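PDB 3MGA: enterochelin esterase from Salmonella enterica subsp. enterica serovar Typhimurium, which probably hydrolyses the ester bonds of ferric enterobactin (enterochelin), so that iron carried by this siderophore can be released inside the bacterium. Local coordinates for residues A[210-214]-A[215-219]; A[392-395]-A[396-400]. All coordinates share one frame; numbering follows the deposited sequence.

Contact 1: residues A[210-214]-A[215-219]; sequences GQFWA and ENMPV
The Phe212 ring lies over the side chain of Asn216, one helical turn later. Asn216 CB sits above one ring face, offset toward the rim, 3.8 Å from the ring centroid, and makes a CH-pi contact. The amide plane of Asn216 is inclined only 21° to the ring. Its ND2 bonds to the backbone oxygen of Arg142. Phe212 CG is anti to the backbone N (chi1 -172°), which swings the ring along the helix toward Asn216 and selenomethionine Met217. Phe212 CE2 meets Met217 CB at 3.7 Å. The selenium then lies obliquely to two rings, 4.0 Å from Phe212 CE2 and 4.1 Å from Trp213 CZ3, in Met-aromatic contacts. Phe212 CD2 also lies over the centre of one face of the Trp213 ring. Trp213 NE1 bonds to Gln288 OE1, and Gln288 lies within the probable nucleophile elbow.

The backbone changes its pattern here. Glu215 N bonds to Gln211 O, as in an alpha helix. Met217 N instead reaches back five residues to Phe212 O at 2.9 Å, a pi-type turn, with a fairly straight N-H...O angle of 164°. Val219 N bonds to Trp213 O at 2.9 Å, and Pro218 CA adds a CA-H...O contact to that oxygen. The charged end of Glu215 turns to Arg188 in a salt bridge.

The short helix thus unwinds in steps, with the carbonyls of Gln211, Phe212 and Trp213 each still accepting a bond. The bonds to Arg142 and Gln288 probably limit rotation of Asn216 and the Trp213 indole, so the two surfaces packed on Phe212 would stay in place.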
ATOM      1  N   GLY A 210       0.490   8.319  -7.780  1.00 31.75           N
ATOM      2  CA  GLY A 210      -0.457   8.149  -8.878  1.00 32.63           C
ATOM      3  C   GLY A 210      -0.039   7.148  -9.936  1.00 33.57           C
ATOM      4  O   GLY A 210      -0.883   6.473 -10.528  1.00 34.55           O
ATOM      5  N   GLN A 211       1.267   7.059 -10.183  1.00 34.16           N
ATOM      6  CA  GLN A 211       1.795   6.133 -11.173  1.00 34.70           C
ATOM      7  C   GLN A 211       1.367   4.688 -10.853  1.00 34.29           C
ATOM      8  O   GLN A 211       0.980   3.934 -11.749  1.00 34.08           O
ATOM      9  CB  GLN A 211       3.325   6.263 -11.302  1.00 35.78           C
ATOM     10  CG  GLN A 211       4.174   5.824 -10.090  1.00 40.68           C
ATOM     11  CD  GLN A 211       3.945   6.628  -8.803  1.00 44.57           C
ATOM     12  OE1 GLN A 211       3.426   7.739  -8.829  1.00 42.48           O
ATOM     13  NE2 GLN A 211       4.355   6.054  -7.668  1.00 48.91           N
ATOM     14  N   PHE A 212       1.392   4.332  -9.573  1.00 32.90           N
ATOM     15  CA  PHE A 212       1.024   2.994  -9.136  1.00 32.97           C
ATOM     16  C   PHE A 212      -0.465   2.744  -9.291  1.00 33.45           C
ATOM     17  O   PHE A 212      -0.878   1.727  -9.853  1.00 34.82           O
ATOM     18  CB  PHE A 212       1.413   2.809  -7.666  1.00 33.68           C
ATOM     19  CG  PHE A 212       1.246   1.408  -7.171  1.00 33.39           C
ATOM     20  CD1 PHE A 212       2.285   0.496  -7.285  1.00 34.80           C
ATOM     21  CD2 PHE A 212       0.060   1.000  -6.591  1.00 30.34           C
ATOM     22  CE1 PHE A 212       2.132  -0.798  -6.836  1.00 36.19           C
ATOM     23  CE2 PHE A 212      -0.100  -0.281  -6.133  1.00 30.28           C
ATOM     24  CZ  PHE A 212       0.932  -1.185  -6.250  1.00 35.74           C
ATOM     25  N   TRP A 213      -1.274   3.681  -8.795  1.00 33.34           N
ATOM     26  CA  TRP A 213      -2.731   3.555  -8.863  1.00 33.03           C
ATOM     27  C   TRP A 213      -3.289   3.769 -10.262  1.00 32.49           C
ATOM     28  O   TRP A 213      -4.481   3.582 -10.483  1.00 33.41           O
ATOM     29  CB  TRP A 213      -3.421   4.492  -7.862  1.00 32.14           C
ATOM     30  CG  TRP A 213      -2.965   4.253  -6.463  1.00 31.56           C
ATOM     31  CD1 TRP A 213      -2.226   5.099  -5.685  1.00 33.22           C
ATOM     32  CD2 TRP A 213      -3.150   3.064  -5.699  1.00 29.70           C
ATOM     33  NE1 TRP A 213      -1.976   4.523  -4.467  1.00 33.16           N
ATOM     34  CE2 TRP A 213      -2.526   3.267  -4.453  1.00 34.44           C
ATOM     35  CE3 TRP A 213      -3.788   1.842  -5.945  1.00 29.51           C
ATOM     36  CZ2 TRP A 213      -2.531   2.295  -3.444  1.00 36.93           C
ATOM     37  CZ3 TRP A 213      -3.802   0.892  -4.957  1.00 32.29           C
ATOM     38  CH2 TRP A 213      -3.172   1.116  -3.715  1.00 35.44           C
ATOM     39  N   ALA A 214      -2.438   4.171 -11.197  1.00 32.42           N
ATOM     40  CA  ALA A 214      -2.859   4.351 -12.588  1.00 33.42           C
ATOM     41  C   ALA A 214      -2.328   3.232 -13.492  1.00 34.37           C
ATOM     42  O   ALA A 214      -2.933   2.939 -14.514  1.00 36.29           O
ATOM     43  CB  ALA A 214      -2.410   5.716 -13.119  1.00 32.01           C
ATOM     44  N   GLU A 215      -1.221   2.595 -13.111  1.00 36.06           N
ATOM     45  CA  GLU A 215      -0.619   1.542 -13.939  1.00 39.18           C
ATOM     46  C   GLU A 215      -0.481   0.155 -13.274  1.00 40.03           C
ATOM     47  O   GLU A 215      -1.012  -0.834 -13.794  1.00 41.52           O
ATOM     48  CB  GLU A 215       0.744   2.024 -14.470  1.00 39.75           C
ATOM     49  CG  GLU A 215       0.630   3.335 -15.291  1.00 43.58           C
ATOM     50  CD  GLU A 215       1.955   3.837 -15.877  1.00 48.33           C
ATOM     51  OE1 GLU A 215       3.040   3.366 -15.456  1.00 50.36           O
ATOM     52  OE2 GLU A 215       1.901   4.729 -16.760  1.00 47.42           O
ATOM     53  N   ASN A 216       0.228   0.072 -12.150  1.00 39.14           N
ATOM     54  CA  ASN A 216       0.433  -1.225 -11.478  1.00 40.25           C
ATOM     55  C   ASN A 216      -0.850  -1.848 -10.933  1.00 40.57           C
ATOM     56  O   ASN A 216      -1.071  -3.052 -11.043  1.00 42.74           O
ATOM     57  CB  ASN A 216       1.427  -1.099 -10.326  1.00 40.02           C
ATOM     58  CG  ASN A 216       2.734  -0.479 -10.750  1.00 39.06           C
ATOM     59  OD1 ASN A 216       2.751   0.600 -11.323  1.00 41.38           O
ATOM     60  ND2 ASN A 216       3.841  -1.136 -10.428  1.00 37.53           N
HETATM   61  N   MSE A 217      -1.709  -1.013 -10.378  0.60 39.56           N
HETATM   62  CA  MSE A 217      -2.944  -1.487  -9.796  0.60 39.78           C
HETATM   63  C   MSE A 217      -4.003  -0.413 -10.049  0.60 38.16           C
HETATM   64  O   MSE A 217      -4.354   0.348  -9.147  0.60 37.48           O
HETATM   65  CB  MSE A 217      -2.658  -1.750  -8.322  0.60 40.05           C
HETATM   66  CG  MSE A 217      -3.734  -2.388  -7.518  0.60 42.83           C
HETATM   67 SE   MSE A 217      -2.920  -3.055  -5.871  0.60 48.39          SE
HETATM   68  CE  MSE A 217      -1.923  -4.528  -6.624  0.60 48.68           C
ATOM     69  N   PRO A 218      -4.502  -0.340 -11.304  1.00 38.05           N
ATOM     70  CA  PRO A 218      -5.493   0.679 -11.732  1.00 36.96           C
ATOM     71  C   PRO A 218      -6.718   0.795 -10.845  1.00 36.59           C
ATOM     72  O   PRO A 218      -7.460  -0.167 -10.669  1.00 38.30           O
ATOM     73  CB  PRO A 218      -5.869   0.245 -13.160  1.00 37.60           C
ATOM     74  CG  PRO A 218      -4.702  -0.563 -13.628  1.00 38.05           C
ATOM     75  CD  PRO A 218      -4.223  -1.293 -12.395  1.00 39.34           C
ATOM     76  N   VAL A 219      -6.917   1.992 -10.308  1.00 35.91           N
ATOM     77  CA  VAL A 219      -8.008   2.272  -9.386  1.00 35.60           C
ATOM     78  C   VAL A 219      -9.346   2.623 -10.063  1.00 36.14           C
ATOM     79  O   VAL A 219     -10.386   2.606  -9.410  1.00 35.38           O
ATOM     80  CB  VAL A 219      -7.587   3.436  -8.454  1.00 35.10           C
ATOM     81  CG1 VAL A 219      -7.555   4.755  -9.227  1.00 34.39           C
ATOM     82  CG2 VAL A 219      -8.498   3.547  -7.259  1.00 36.15           C
TER

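Contact 2: residues A[392-395]-A[396-400]; sequences LTQG and LMLLW
The side chains of Leu392 and Leu396 run alongside each other, and Leu392 CD2 touches Leu396 CD1 at 3.9 Å. This apolar pair is one turn apart on the helix. Around it, Leu392 packs on strand 308-312, and Leu396 packs on Val284 and on Leu223 of helix 220-228.

A polar group meets carbon on another side of the helix. Gln394 bends at chi2 (62°), which brings NE2 forward, toward the C-terminal end of the helix, to 3.9 Å from Leu398 CG and 4.0 Å from Met397 CB. These are van der Waals contacts.

Backbone hydrogen bonds join each residue to the fourth one on. Leu396 N bonds to Leu392 O, Met397 N to Thr393 O, and Leu398 N to Gln394 O. Leu399 N to Gly395 O is the straightest, 2.9 Å with an N-H...O angle of 174°. Selenomethionine Met397 also lays its CG 3.3 Å from Thr393 O. Near the end of the helix, the carbonyls of Leu398 and Leu399 bond to the guanidinium of Arg344.

This is regular alpha-helical packing, in a helix that lies against the central mixed sheet of the alpha/beta-hydrolase fold.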
ATOM      1  N   LEU A 392      -8.071   2.209   0.567  1.00 34.91           N
ATOM      2  CA  LEU A 392      -8.139   3.431  -0.202  1.00 35.54           C
ATOM      3  C   LEU A 392      -9.622   3.708  -0.494  1.00 35.10           C
ATOM      4  O   LEU A 392     -10.113   4.806  -0.247  1.00 35.72           O
ATOM      5  CB  LEU A 392      -7.355   3.290  -1.512  1.00 35.65           C
ATOM      6  CG  LEU A 392      -6.726   4.550  -2.119  1.00 38.90           C
ATOM      7  CD1 LEU A 392      -6.296   4.250  -3.572  1.00 39.35           C
ATOM      8  CD2 LEU A 392      -7.642   5.746  -2.086  1.00 38.99           C
ATOM      9  N   THR A 393     -10.333   2.703  -1.002  1.00 34.52           N
ATOM     10  CA  THR A 393     -11.745   2.878  -1.339  1.00 34.82           C
ATOM     11  C   THR A 393     -12.612   3.006  -0.096  1.00 34.94           C
ATOM     12  O   THR A 393     -13.566   3.792  -0.086  1.00 34.45           O
ATOM     13  CB  THR A 393     -12.292   1.756  -2.255  1.00 35.28           C
ATOM     14  OG1 THR A 393     -12.137   0.482  -1.617  1.00 34.09           O
ATOM     15  CG2 THR A 393     -11.574   1.761  -3.586  1.00 33.57           C
ATOM     16  N   GLN A 394     -12.286   2.244   0.949  1.00 34.51           N
ATOM     17  CA  GLN A 394     -13.045   2.325   2.201  1.00 35.79           C
ATOM     18  C   GLN A 394     -12.831   3.682   2.865  1.00 35.14           C
ATOM     19  O   GLN A 394     -13.756   4.252   3.444  1.00 36.59           O
ATOM     20  CB  GLN A 394     -12.659   1.206   3.164  1.00 36.79           C
ATOM     21  CG  GLN A 394     -13.420   1.253   4.484  1.00 39.67           C
ATOM     22  CD  GLN A 394     -14.919   1.088   4.313  1.00 43.01           C
ATOM     23  OE1 GLN A 394     -15.405   0.007   3.969  1.00 44.12           O
ATOM     24  NE2 GLN A 394     -15.666   2.146   4.614  1.00 47.48           N
ATOM     25  N   GLY A 395     -11.608   4.190   2.771  1.00 35.01           N
ATOM     26  CA  GLY A 395     -11.247   5.476   3.340  1.00 35.42           C
ATOM     27  C   GLY A 395     -11.999   6.624   2.712  1.00 35.79           C
ATOM     28  O   GLY A 395     -12.383   7.555   3.396  1.00 35.74           O
ATOM     29  N   LEU A 396     -12.189   6.566   1.398  1.00 37.60           N
ATOM     30  CA  LEU A 396     -12.943   7.600   0.675  1.00 37.86           C
ATOM     31  C   LEU A 396     -14.405   7.585   1.125  1.00 37.50           C
ATOM     32  O   LEU A 396     -15.039   8.634   1.241  1.00 39.67           O
ATOM     33  CB  LEU A 396     -12.836   7.372  -0.833  1.00 38.18           C
ATOM     34  CG  LEU A 396     -11.458   7.633  -1.448  1.00 41.20           C
ATOM     35  CD1 LEU A 396     -11.312   6.946  -2.802  1.00 41.05           C
ATOM     36  CD2 LEU A 396     -11.177   9.156  -1.545  1.00 39.18           C
HETATM   37  N   MSE A 397     -14.932   6.394   1.388  1.00 37.20           N
HETATM   38  CA  MSE A 397     -16.324   6.244   1.858  1.00 38.90           C
HETATM   39  C   MSE A 397     -16.474   6.855   3.255  1.00 38.47           C
HETATM   40  O   MSE A 397     -17.479   7.491   3.555  1.00 41.52           O
HETATM   41  CB  MSE A 397     -16.752   4.770   1.836  1.00 38.94           C
HETATM   42  CG  MSE A 397     -16.825   4.188   0.427  1.00 42.48           C
HETATM   43 SE   MSE A 397     -17.086   2.240   0.337  1.00 50.30          SE
HETATM   44  CE  MSE A 397     -18.775   2.122   1.292  1.00 53.76           C
ATOM     45  N   LEU A 398     -15.471   6.670   4.102  1.00 36.79           N
ATOM     46  CA  LEU A 398     -15.493   7.257   5.436  1.00 37.31           C
ATOM     47  C   LEU A 398     -15.358   8.765   5.359  1.00 37.43           C
ATOM     48  O   LEU A 398     -16.175   9.501   5.922  1.00 38.11           O
ATOM     49  CB  LEU A 398     -14.370   6.693   6.302  1.00 36.23           C
ATOM     50  CG  LEU A 398     -14.555   5.234   6.663  1.00 37.10           C
ATOM     51  CD1 LEU A 398     -13.362   4.721   7.494  1.00 32.32           C
ATOM     52  CD2 LEU A 398     -15.889   5.075   7.427  1.00 33.04           C
ATOM     53  N   LEU A 399     -14.331   9.230   4.660  1.00 36.08           N
ATOM     54  CA  LEU A 399     -14.122  10.666   4.517  1.00 37.76           C
ATOM     55  C   LEU A 399     -15.314  11.383   3.865  1.00 38.40           C
ATOM     56  O   LEU A 399     -15.595  12.530   4.195  1.00 40.29           O
ATOM     57  CB  LEU A 399     -12.835  10.956   3.750  1.00 36.75           C
ATOM     58  CG  LEU A 399     -11.570  10.544   4.497  1.00 38.58           C
ATOM     59  CD1 LEU A 399     -10.341  10.705   3.613  1.00 38.61           C
ATOM     60  CD2 LEU A 399     -11.432  11.340   5.792  1.00 37.49           C
ATOM     61  N   TRP A 400     -16.005  10.715   2.945  1.00 37.26           N
ATOM     62  CA  TRP A 400     -17.159  11.328   2.282  1.00 37.15           C
ATOM     63  C   TRP A 400     -18.491  10.810   2.786  1.00 38.83           C
ATOM     64  O   TRP A 400     -19.519  11.050   2.167  1.00 39.32           O
ATOM     65  CB  TRP A 400     -17.110  11.137   0.759  1.00 35.82           C
ATOM     66  CG  TRP A 400     -16.088  11.928   0.055  1.00 32.86           C
ATOM     67  CD1 TRP A 400     -15.749  13.226   0.294  1.00 34.13           C
ATOM     68  CD2 TRP A 400     -15.378  11.539  -1.118  1.00 34.31           C
ATOM     69  NE1 TRP A 400     -14.810  13.647  -0.610  1.00 33.04           N
ATOM     70  CE2 TRP A 400     -14.574  12.631  -1.498  1.00 34.95           C
ATOM     71  CE3 TRP A 400     -15.326  10.364  -1.876  1.00 34.14           C
ATOM     72  CZ2 TRP A 400     -13.729  12.583  -2.599  1.00 35.74           C
ATOM     73  CZ3 TRP A 400     -14.490  10.314  -2.959  1.00 34.48           C
ATOM     74  CH2 TRP A 400     -13.703  11.420  -3.318  1.00 36.96           C
TER

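Along the chain, contact 1 comes first. It closes the widened last turn where helix 210-216, which follows strand 204-207, unwinds toward helix 220-228. Contact 2 closes successive turns of helix 385-399, near the C terminus. The two are in series and neither nest nor cross. Their centres are about 17 Å apart, yet they meet directly: Trp213 CD2 packs on Leu392 CD1 at 4.0 Å. Phe212, Trp213 and Met217 also touch Ala385 or Arg389 earlier on the same helix. Together they join the region after strand 204-207 to the last long helix of the hydrolase domain, close to the probable nucleophile elbow.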